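Local coordinates for molybdate-binding protein MolA (Haemophilus influenzae, PDB 3PSH) that binds molybdate and tungstate in the periplasm as the solute-binding component of the MolBCA ABC transporter, a low-affinity molybdate importer, at residues E78-L83 with K100-V105; V12-H17 with P85-V90; K154-E159 with F318-Y323; T130-A135 with M205-G210. One frame throughout, in Å; residues are numbered along the deposited sequence.

Interaction 1 of 4, residues E78-L83 with K100-V105; sequences ESLLAL and KQISDV
Leu80 and Leu81, neighbours on helix 77-82, meet Ile102 of helix 96-103 and Val105 just after it, one partner each, and both meetings are purely apolar. In the buried one, Leu80 points at the other segment and touches Ile102 by a single methyl, CD2, which lies 4.2 Å from Ile102 CG1; the two side chains cross at about a right angle. With CG1 beside its backbone N (chi1 -59°), Ile102 offers this methylene to Leu80. Val88 of strand 87-91 packs against both residues. The outer pair lies nearer the surface: CD2 of Leu81 is 4.0 Å from Val105 CG2, which is the Val105 methyl set between N and the carbonyl carbon. Ile77, one turn before Leu81, touches Ile102 and Val105 as well and widens the seam.

The charged pair keeps to one segment. Lys100 NZ donates to the syn lone pair of Asp104 OD2 at 3.0 Å, a salt bridge one turn apart that lies away from the leucines.

Helix 77-82, strand 87-91 and helix 96-103 follow one another in the chain, and packing of the two helices over the intervening strand is characteristic of the alpha/beta architecture of the parallel-sheet lobes in periplasmic binding proteins.

Interaction 2 of 4, residues V12-H17 with P85-V90; sequences VTIPDH and PDVVFV
Ile14 and Pro15, where strand 11-14 of the N-terminal antiparallel hairpin ends, pack against Val87 and Asp86 at the start of strand 87-91, an inner strand of a four-stranded parallel sheet. The hairpin thus lies against this sheet through side chains, while its own backbone pairing is with strand 2-5.

The apolar part is modest. Ile14 and Val87 point toward each other and meet methyl to methyl, CG2 to CG2, at 4.3 Å in the buried half of the contact. Next to them an edge of the Pro15 ring, CD and CG, meets Asp86: Pro15 CD is 3.7 Å from Asp86 O, and Pro15 CG is 4.1 Å from Asp86 CB.

The polar part is built around the Asp86 carboxylate. OD1 accepts from Arg20 N and OD2 from Asn19 N, so the carboxylate grips the backbone of Asn19 and Arg20 just before strand 21-24. His17 joins from the other segment by its carbonyl, while its ring nitrogen ND1 bonds to Glu152. Water 1 bridges the segments by donating twice, to His17 O at 2.7 Å and to Asp86 OD2 at 2.6 Å.

Interaction 3 of 4, residues K154-E159 with F318-Y323; sequences KQQGDE and FYRTSY
The ring of Phe318, near the end of helix 307-319, reaches across to the first turns of helix 154-165 and makes nearly all of this contact. Its CG lies beside the backbone N (chi1 -67°), a setting that carries the far end of the ring to the opposite helix. The closest approach is there: CZ is 3.6 Å from the carbonyl oxygen Glu159 O, which approaches the ring obliquely, and 4.3 Å from Glu159 CB. Farther along helix 154-165, Leu160 and Ala163 also touch the ring, and Gln34 of helix 26-34 and the ring of Tyr314 also touch this buried aromatic. On the side turned to helix 307-319, Glu159 OE1 is paired with Lys317.

The other side is looser. Gln156 slides past Phe318 in the opposite direction, with its CG 4.2 Å from Phe318 CE1. Beyond it the exposed Arg320 turns to another partner, giving NH2 to Val33 O; its positive phi marks the exit from the helix. Within helix 154-165, Lys154 NZ is in a salt bridge with Asp158 OD2 at 2.9 Å.

The chemistry is therefore divided: van der Waals packing of one aromatic ring joins the C-terminal helix to helix 154-165, with the Glu159-Lys317 salt bridge as a charged bridge between the same helices.

Interaction 4 of 4, residues T130-A135 with M205-G210; sequences TDEDKA and MMEHAG
Two glutamate carboxylates come close across this contact, with their oxygens Glu132 OE2 and Glu207 OE2 only 4.1 Å apart. Water 2 bridges them, donating to Glu132 OE2 at 2.6 Å and to Glu207 OE2 at 2.7 Å. The side chains cross with their carboxylate planes 50° apart. Glu132 reaches the water as a chain extended beyond CG, having left the backbone between N and the carbonyl carbon; its other oxygen, OE1, takes a weak hydrogen bond from Gly199 N.

The direct link between the segments is a histidine-carboxylate hydrogen bond. His208 NE2 donates to Asp133 OD1 at 2.8 Å, and the bond is fairly straight, at 161°. The acceptor sits at the edge of the imidazole, in the ring plane, whereas the nitrogen meets OD1 from above the plane of the carboxylate, 38° out of it. Leu204 touches Glu132 and Asp133, backing the same face of helix 132-151.

Both helices have recognised ends here. Asp131 is the N-cap of helix 132-151, its OD1 accepting from Lys134 N, and a Schellman motif with Gly210 at C-prime finishes helix 201-208.

The Asp133 carboxylate, with Glu207 nearby, would be expected to favour a protonated imidazole, while the two water donations probably ease the repulsion between the glutamates; the helices are thus joined by polar contacts at the surface.

Interactions 1 and 2 form one continuous region, their centres about 12 Å apart: Leu80 CD2 packs on Val88 CG2 at 4.1 Å, and Ile102 CD1 on Val88 CG1 at 3.9 Å, so strand 87-91 takes part in both, meeting the helices of interaction 1 through Val88 and the hairpin of interaction 2 through Val87. Interactions 3 and 4 stand apart, with centres about 24 Å from each other, yet helices 132-151 and 154-165 succeed one another in the chain. Interactions 1 and 4 lie on opposite sides of the chain's centre, about 37 Å apart between centres. Interaction 4 approaches the ligand, the Glu132 side chain being about 13 Å from the bound molybdate and about 9 Å from the side chain of Tyr196, which binds it.

Interaction 1 of 4, residues E78-L83 with K100-V105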
# COMPACT_ATOMS: atom_id res chain seq x y z
N GLU A 78 -2.37 21.19 18.88
CA GLU A 78 -1.55 22.45 18.96
C GLU A 78 -0.42 22.54 17.95
O GLU A 78 -0.17 23.65 17.47
CB GLU A 78 -0.96 22.76 20.36
CG GLU A 78 -1.99 22.70 21.49
CD GLU A 78 -2.66 24.02 21.70
OE1 GLU A 78 -2.38 24.96 20.94
OE2 GLU A 78 -3.59 24.13 22.56
N SER A 79 0.28 21.45 17.58
CA SER A 79 1.26 21.50 16.55
C SER A 79 0.55 21.68 15.19
O SER A 79 1.09 22.40 14.32
CB SER A 79 2.09 20.18 16.47
OG SER A 79 3.05 20.20 17.55
N LEU A 80 -0.58 21.02 15.02
CA LEU A 80 -1.28 21.02 13.71
C LEU A 80 -1.76 22.47 13.38
O LEU A 80 -1.50 23.00 12.26
CB LEU A 80 -2.47 20.09 13.80
CG LEU A 80 -3.35 20.00 12.56
CD1 LEU A 80 -2.54 19.45 11.34
CD2 LEU A 80 -4.57 19.15 12.77
N LEU A 81 -2.41 23.13 14.35
CA LEU A 81 -2.83 24.52 14.10
C LEU A 81 -1.71 25.51 13.70
O LEU A 81 -1.98 26.44 12.94
CB LEU A 81 -3.65 25.13 15.26
CG LEU A 81 -4.99 24.44 15.45
CD1 LEU A 81 -5.64 24.89 16.75
CD2 LEU A 81 -5.97 24.79 14.26
N ALA A 82 -0.49 25.35 14.19
CA ALA A 82 0.55 26.29 13.84
C ALA A 82 0.87 26.19 12.30
O ALA A 82 1.44 27.14 11.70
CB ALA A 82 1.80 26.01 14.67
N LEU A 83 0.63 25.00 11.71
CA LEU A 83 0.86 24.80 10.27
C LEU A 83 -0.19 25.51 9.40
O LEU A 83 -0.05 25.55 8.13
CB LEU A 83 0.89 23.32 9.85
CG LEU A 83 1.92 22.59 10.66
CD1 LEU A 83 1.66 21.06 10.22
CD2 LEU A 83 3.30 23.09 10.23
N LYS A 100 -12.63 13.79 15.44
CA LYS A 100 -13.37 14.80 16.22
C LYS A 100 -12.41 15.90 16.70
O LYS A 100 -12.79 17.06 16.61
CB LYS A 100 -14.13 14.19 17.41
CG LYS A 100 -15.02 15.24 18.19
CD LYS A 100 -15.88 14.47 19.17
CE LYS A 100 -16.73 15.38 20.11
NZ LYS A 100 -15.88 16.37 20.87
N GLN A 101 -11.22 15.55 17.22
CA GLN A 101 -10.18 16.62 17.58
C GLN A 101 -9.98 17.61 16.41
O GLN A 101 -9.96 18.79 16.61
CB GLN A 101 -8.85 16.06 18.06
CG GLN A 101 -8.96 15.42 19.41
CD GLN A 101 -7.62 15.25 20.00
OE1 GLN A 101 -7.00 16.25 20.35
NE2 GLN A 101 -7.10 13.97 20.08
N ILE A 102 -9.81 17.10 15.21
CA ILE A 102 -9.53 17.95 14.05
C ILE A 102 -10.80 18.72 13.59
O ILE A 102 -10.70 19.92 13.41
CB ILE A 102 -8.94 17.06 12.90
CG1 ILE A 102 -7.62 16.33 13.36
CG2 ILE A 102 -8.77 17.91 11.71
CD1 ILE A 102 -7.26 15.25 12.36
N SER A 103 -11.98 18.07 13.59
CA SER A 103 -13.22 18.74 13.21
C SER A 103 -13.58 19.84 14.23
O SER A 103 -14.17 20.81 13.86
CB SER A 103 -14.32 17.73 13.21
OG SER A 103 -13.99 16.79 12.19
N ASP A 104 -13.25 19.62 15.48
CA ASP A 104 -13.54 20.60 16.55
C ASP A 104 -12.72 21.89 16.38
O ASP A 104 -13.09 22.91 16.96
CB ASP A 104 -13.31 20.05 17.98
CG ASP A 104 -14.41 19.15 18.45
OD1 ASP A 104 -15.48 19.03 17.84
OD2 ASP A 104 -14.16 18.42 19.45
N VAL A 105 -11.63 21.89 15.63
CA VAL A 105 -10.87 23.12 15.38
C VAL A 105 -11.12 23.54 13.92
O VAL A 105 -10.38 24.38 13.41
CB VAL A 105 -9.37 23.10 15.85
CG1 VAL A 105 -9.37 22.94 17.38
CG2 VAL A 105 -8.63 21.95 15.15

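Interaction 2 of 4, residues V12-H17 with P85-V90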
# COMPACT_ATOMS: atom_id res chain seq x y z
N VAL A 12 -17.63 16.30 2.79
CA VAL A 12 -16.64 17.23 3.33
C VAL A 12 -16.53 18.46 2.43
O VAL A 12 -16.30 18.41 1.19
CB VAL A 12 -15.17 16.60 3.41
CG1 VAL A 12 -14.17 17.52 4.11
CG2 VAL A 12 -15.20 15.29 4.11
N THR A 13 -16.63 19.57 3.13
CA THR A 13 -16.43 20.87 2.39
C THR A 13 -15.03 21.35 2.50
O THR A 13 -14.48 21.43 3.64
CB THR A 13 -17.41 21.97 2.93
OG1 THR A 13 -18.75 21.47 2.82
CG2 THR A 13 -17.31 23.19 2.08
N ILE A 14 -14.41 21.62 1.36
CA ILE A 14 -12.97 22.03 1.40
C ILE A 14 -12.81 23.31 0.59
O ILE A 14 -13.65 23.59 -0.27
CB ILE A 14 -12.03 20.95 0.83
CG1 ILE A 14 -12.42 20.63 -0.64
CG2 ILE A 14 -12.20 19.62 1.70
CD1 ILE A 14 -11.47 19.58 -1.28
N PRO A 15 -11.71 24.01 0.79
CA PRO A 15 -11.44 25.18 -0.05
C PRO A 15 -11.32 24.81 -1.54
O PRO A 15 -11.04 23.66 -1.93
CB PRO A 15 -10.07 25.63 0.44
CG PRO A 15 -10.00 25.20 1.84
CD PRO A 15 -10.67 23.85 1.83
N ASP A 16 -11.51 25.82 -2.38
CA ASP A 16 -11.35 25.59 -3.78
C ASP A 16 -9.91 25.22 -4.21
O ASP A 16 -9.74 24.47 -5.25
CB ASP A 16 -11.71 26.91 -4.51
CG ASP A 16 -13.15 27.16 -4.55
OD1 ASP A 16 -14.00 26.33 -4.25
OD2 ASP A 16 -13.48 28.25 -5.07
N HIS A 17 -8.93 25.67 -3.46
CA HIS A 17 -7.53 25.29 -3.72
C HIS A 17 -6.97 24.84 -2.42
O HIS A 17 -7.25 25.40 -1.37
CB HIS A 17 -6.72 26.42 -4.32
CG HIS A 17 -7.40 27.03 -5.48
ND1 HIS A 17 -7.60 26.35 -6.67
CD2 HIS A 17 -7.98 28.26 -5.63
CE1 HIS A 17 -8.21 27.16 -7.53
NE2 HIS A 17 -8.47 28.31 -6.92
N PRO A 85 -3.14 24.45 8.47
CA PRO A 85 -3.56 23.54 7.34
C PRO A 85 -4.89 23.92 6.74
O PRO A 85 -5.75 24.56 7.41
CB PRO A 85 -3.68 22.19 8.00
CG PRO A 85 -3.74 22.46 9.47
CD PRO A 85 -3.30 23.84 9.79
N ASP A 86 -5.07 23.57 5.48
CA ASP A 86 -6.40 23.74 4.87
C ASP A 86 -7.19 22.43 4.70
O ASP A 86 -8.40 22.44 4.44
CB ASP A 86 -6.32 24.56 3.57
CG ASP A 86 -5.22 24.10 2.59
OD1 ASP A 86 -4.61 23.01 2.77
OD2 ASP A 86 -4.88 24.85 1.60
N VAL A 87 -6.49 21.29 4.90
CA VAL A 87 -7.17 19.96 4.94
C VAL A 87 -6.22 18.98 5.62
O VAL A 87 -5.03 19.20 5.50
CB VAL A 87 -7.47 19.47 3.44
CG1 VAL A 87 -6.16 19.28 2.61
CG2 VAL A 87 -8.47 18.25 3.41
N VAL A 88 -6.74 17.92 6.24
CA VAL A 88 -5.98 16.77 6.81
C VAL A 88 -6.58 15.54 6.16
O VAL A 88 -7.82 15.32 6.25
CB VAL A 88 -6.16 16.67 8.33
CG1 VAL A 88 -5.36 15.52 8.97
CG2 VAL A 88 -5.60 18.04 8.96
N PHE A 89 -5.69 14.75 5.58
CA PHE A 89 -6.05 13.40 5.14
C PHE A 89 -5.74 12.47 6.27
O PHE A 89 -4.68 12.58 6.83
CB PHE A 89 -5.19 12.95 3.95
CG PHE A 89 -5.53 13.66 2.67
CD1 PHE A 89 -6.44 13.07 1.73
CD2 PHE A 89 -4.92 14.88 2.38
CE1 PHE A 89 -6.75 13.79 0.49
CE2 PHE A 89 -5.21 15.55 1.15
CZ PHE A 89 -6.08 14.94 0.22
N VAL A 90 -6.71 11.63 6.59
CA VAL A 90 -6.48 10.60 7.63
C VAL A 90 -6.73 9.23 7.01
O VAL A 90 -7.48 9.12 6.01
CB VAL A 90 -7.40 10.83 8.90
CG1 VAL A 90 -7.05 12.25 9.48
CG2 VAL A 90 -8.93 10.62 8.63
O HOH W 1 -6.55 26.75 0.85

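Interaction 3 of 4, residues K154-E159 with F318-Y323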
# COMPACT_ATOMS: atom_id res chain seq x y z
N LYS A 154 -6.15 16.39 -11.58
CA LYS A 154 -7.07 15.40 -12.21
C LYS A 154 -6.41 14.60 -13.32
O LYS A 154 -6.51 13.37 -13.35
CB LYS A 154 -8.34 16.08 -12.78
CG LYS A 154 -9.34 15.03 -13.20
CD LYS A 154 -10.35 15.70 -14.12
CE LYS A 154 -11.58 14.87 -14.31
NZ LYS A 154 -11.17 13.80 -15.22
N GLN A 155 -5.76 15.28 -14.25
CA GLN A 155 -5.18 14.57 -15.41
C GLN A 155 -4.09 13.58 -14.95
O GLN A 155 -4.12 12.42 -15.40
CB GLN A 155 -4.65 15.62 -16.38
CG GLN A 155 -3.84 15.09 -17.57
CD GLN A 155 -3.19 16.24 -18.39
OE1 GLN A 155 -3.79 17.32 -18.51
NE2 GLN A 155 -1.99 16.01 -18.95
N GLN A 156 -3.18 14.00 -14.02
CA GLN A 156 -2.15 13.06 -13.61
C GLN A 156 -2.79 11.88 -12.83
O GLN A 156 -2.38 10.70 -12.94
CB GLN A 156 -1.00 13.72 -12.85
CG GLN A 156 0.18 12.70 -12.65
CD GLN A 156 1.57 13.29 -12.72
OE1 GLN A 156 2.49 12.96 -11.91
NE2 GLN A 156 1.79 14.13 -13.73
N GLY A 157 -3.86 12.16 -12.07
CA GLY A 157 -4.64 11.14 -11.37
C GLY A 157 -5.18 10.10 -12.36
O GLY A 157 -5.06 8.90 -12.17
N ASP A 158 -5.73 10.58 -13.45
CA ASP A 158 -6.30 9.68 -14.44
C ASP A 158 -5.21 8.83 -15.08
O ASP A 158 -5.46 7.68 -15.33
CB ASP A 158 -7.11 10.43 -15.49
CG ASP A 158 -8.38 11.03 -14.90
OD1 ASP A 158 -8.88 10.55 -13.90
OD2 ASP A 158 -8.93 12.01 -15.52
N GLU A 159 -4.02 9.42 -15.32
CA GLU A 159 -2.92 8.69 -15.91
C GLU A 159 -2.38 7.63 -14.93
O GLU A 159 -1.90 6.52 -15.33
CB GLU A 159 -1.78 9.70 -16.20
CG GLU A 159 -2.23 10.65 -17.32
CD GLU A 159 -1.39 11.90 -17.48
OE1 GLU A 159 -0.56 12.22 -16.56
OE2 GLU A 159 -1.67 12.59 -18.50
N PHE A 318 6.07 9.10 -12.71
CA PHE A 318 5.33 9.37 -11.46
C PHE A 318 6.25 9.78 -10.34
O PHE A 318 5.78 10.46 -9.39
CB PHE A 318 4.48 8.10 -11.12
CG PHE A 318 3.37 7.90 -12.16
CD1 PHE A 318 2.40 8.87 -12.33
CD2 PHE A 318 3.35 6.79 -13.03
CE1 PHE A 318 1.43 8.77 -13.32
CE2 PHE A 318 2.36 6.66 -14.01
CZ PHE A 318 1.36 7.62 -14.16
N TYR A 319 7.51 9.31 -10.36
CA TYR A 319 8.43 9.77 -9.31
C TYR A 319 9.45 10.76 -9.79
O TYR A 319 10.23 11.22 -9.00
CB TYR A 319 9.17 8.59 -8.65
CG TYR A 319 8.28 7.66 -7.81
CD1 TYR A 319 7.68 8.12 -6.61
CD2 TYR A 319 8.07 6.31 -8.22
CE1 TYR A 319 6.90 7.27 -5.80
CE2 TYR A 319 7.33 5.43 -7.35
CZ TYR A 319 6.69 5.93 -6.22
OH TYR A 319 6.03 5.09 -5.39
N ARG A 320 9.44 11.08 -11.09
CA ARG A 320 10.31 12.10 -11.74
C ARG A 320 11.83 11.78 -11.50
O ARG A 320 12.75 12.67 -11.42
CB ARG A 320 9.91 13.52 -11.22
CG ARG A 320 8.47 13.85 -11.36
CD ARG A 320 8.10 15.09 -10.47
NE ARG A 320 8.05 14.61 -9.07
CZ ARG A 320 7.03 13.91 -8.49
NH1 ARG A 320 6.00 13.46 -9.17
NH2 ARG A 320 7.15 13.57 -7.22
N THR A 321 12.10 10.48 -11.37
CA THR A 321 13.47 10.01 -11.22
C THR A 321 13.57 8.55 -11.73
O THR A 321 12.55 7.96 -12.09
CB THR A 321 14.01 10.13 -9.77
OG1 THR A 321 15.43 9.94 -9.84
CG2 THR A 321 13.38 9.16 -8.80
N SER A 322 14.78 8.05 -11.86
CA SER A 322 14.95 6.60 -12.11
C SER A 322 14.74 5.72 -10.88
O SER A 322 14.82 6.19 -9.72
CB SER A 322 16.32 6.32 -12.74
OG SER A 322 17.29 6.65 -11.79
N TYR A 323 14.48 4.42 -11.13
CA TYR A 323 14.56 3.40 -10.06
C TYR A 323 15.99 3.03 -9.72
O TYR A 323 16.88 2.87 -10.62
CB TYR A 323 13.71 2.15 -10.45
CG TYR A 323 13.93 0.95 -9.57
CD1 TYR A 323 13.36 0.84 -8.21
CD2 TYR A 323 14.62 -0.14 -10.06
CE1 TYR A 323 13.55 -0.33 -7.43
CE2 TYR A 323 14.82 -1.31 -9.26
CZ TYR A 323 14.25 -1.45 -8.02
OH TYR A 323 14.52 -2.57 -7.23

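Interaction 4 of 4, residues T130-A135 with M205-G210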
# COMPACT_ATOMS: atom_id res chain seq x y z
N THR A 130 -16.79 -9.25 0.96
CA THR A 130 -17.33 -10.34 0.19
C THR A 130 -16.73 -10.39 -1.24
O THR A 130 -16.82 -11.44 -1.91
CB THR A 130 -18.88 -10.31 0.09
OG1 THR A 130 -19.27 -9.13 -0.57
CG2 THR A 130 -19.55 -10.43 1.47
N ASP A 131 -16.06 -9.27 -1.71
CA ASP A 131 -15.43 -9.24 -2.99
C ASP A 131 -14.25 -8.30 -2.89
O ASP A 131 -14.30 -7.15 -3.48
CB ASP A 131 -16.37 -8.66 -4.02
CG ASP A 131 -15.87 -8.82 -5.54
OD1 ASP A 131 -14.64 -9.11 -5.75
OD2 ASP A 131 -16.63 -8.76 -6.50
N GLU A 132 -13.21 -8.78 -2.22
CA GLU A 132 -12.01 -7.93 -1.94
C GLU A 132 -11.28 -7.46 -3.22
O GLU A 132 -10.83 -6.31 -3.32
CB GLU A 132 -11.14 -8.64 -0.91
CG GLU A 132 -10.46 -9.96 -1.51
CD GLU A 132 -9.32 -10.51 -0.67
OE1 GLU A 132 -9.14 -10.12 0.49
OE2 GLU A 132 -8.57 -11.36 -1.31
N ASP A 133 -11.31 -8.32 -4.26
CA ASP A 133 -10.73 -7.89 -5.49
C ASP A 133 -11.41 -6.61 -6.10
O ASP A 133 -10.72 -5.62 -6.45
CB ASP A 133 -10.65 -9.11 -6.49
CG ASP A 133 -9.76 -8.82 -7.73
OD1 ASP A 133 -8.60 -8.23 -7.60
OD2 ASP A 133 -10.13 -9.19 -8.84
N LYS A 134 -12.74 -6.64 -6.11
CA LYS A 134 -13.51 -5.53 -6.63
C LYS A 134 -13.33 -4.27 -5.67
O LYS A 134 -13.14 -3.16 -6.13
CB LYS A 134 -15.03 -5.91 -6.73
CG LYS A 134 -15.84 -4.70 -7.34
CD LYS A 134 -17.32 -5.27 -7.58
CE LYS A 134 -18.37 -4.23 -7.86
NZ LYS A 134 -17.86 -3.42 -8.95
N ALA A 135 -13.40 -4.52 -4.41
CA ALA A 135 -13.39 -3.47 -3.42
C ALA A 135 -12.06 -2.75 -3.54
O ALA A 135 -12.03 -1.52 -3.45
CB ALA A 135 -13.57 -4.07 -2.01
N MET A 205 -2.37 -9.45 -4.40
CA MET A 205 -1.13 -9.39 -5.24
C MET A 205 -0.62 -10.79 -5.53
O MET A 205 -0.30 -11.08 -6.67
CB MET A 205 -0.00 -8.61 -4.55
CG MET A 205 1.30 -8.51 -5.40
SD MET A 205 2.52 -7.52 -4.37
CE MET A 205 3.03 -8.72 -3.16
N MET A 206 -0.71 -11.64 -4.51
CA MET A 206 -0.30 -13.05 -4.67
C MET A 206 -1.25 -13.72 -5.69
O MET A 206 -0.77 -14.31 -6.71
CB MET A 206 -0.37 -13.73 -3.34
CG MET A 206 0.74 -13.15 -2.43
SD MET A 206 0.69 -14.03 -0.89
CE MET A 206 2.03 -13.28 0.14
N GLU A 207 -2.55 -13.49 -5.60
CA GLU A 207 -3.46 -14.21 -6.56
C GLU A 207 -3.22 -13.83 -8.00
O GLU A 207 -3.22 -14.68 -8.94
CB GLU A 207 -4.91 -13.87 -6.21
CG GLU A 207 -5.36 -14.61 -4.99
CD GLU A 207 -6.78 -14.12 -4.50
OE1 GLU A 207 -7.39 -13.32 -5.26
OE2 GLU A 207 -7.22 -14.62 -3.47
N HIS A 208 -3.00 -12.54 -8.25
CA HIS A 208 -2.83 -12.05 -9.61
C HIS A 208 -1.51 -12.53 -10.26
O HIS A 208 -1.37 -12.54 -11.45
CB HIS A 208 -2.90 -10.53 -9.63
CG HIS A 208 -4.30 -10.02 -9.49
ND1 HIS A 208 -5.17 -9.84 -10.56
CD2 HIS A 208 -4.97 -9.60 -8.37
CE1 HIS A 208 -6.33 -9.36 -10.10
NE2 HIS A 208 -6.24 -9.24 -8.78
N ALA A 209 -0.56 -12.91 -9.41
CA ALA A 209 0.70 -13.42 -9.95
C ALA A 209 0.80 -14.94 -9.79
O ALA A 209 1.87 -15.53 -9.73
CB ALA A 209 1.91 -12.69 -9.24
N GLY A 210 -0.36 -15.62 -9.66
CA GLY A 210 -0.30 -17.13 -9.69
C GLY A 210 0.13 -17.79 -8.40
O GLY A 210 0.67 -18.94 -8.42
O HOH W 2 -9.45 -13.30 -2.82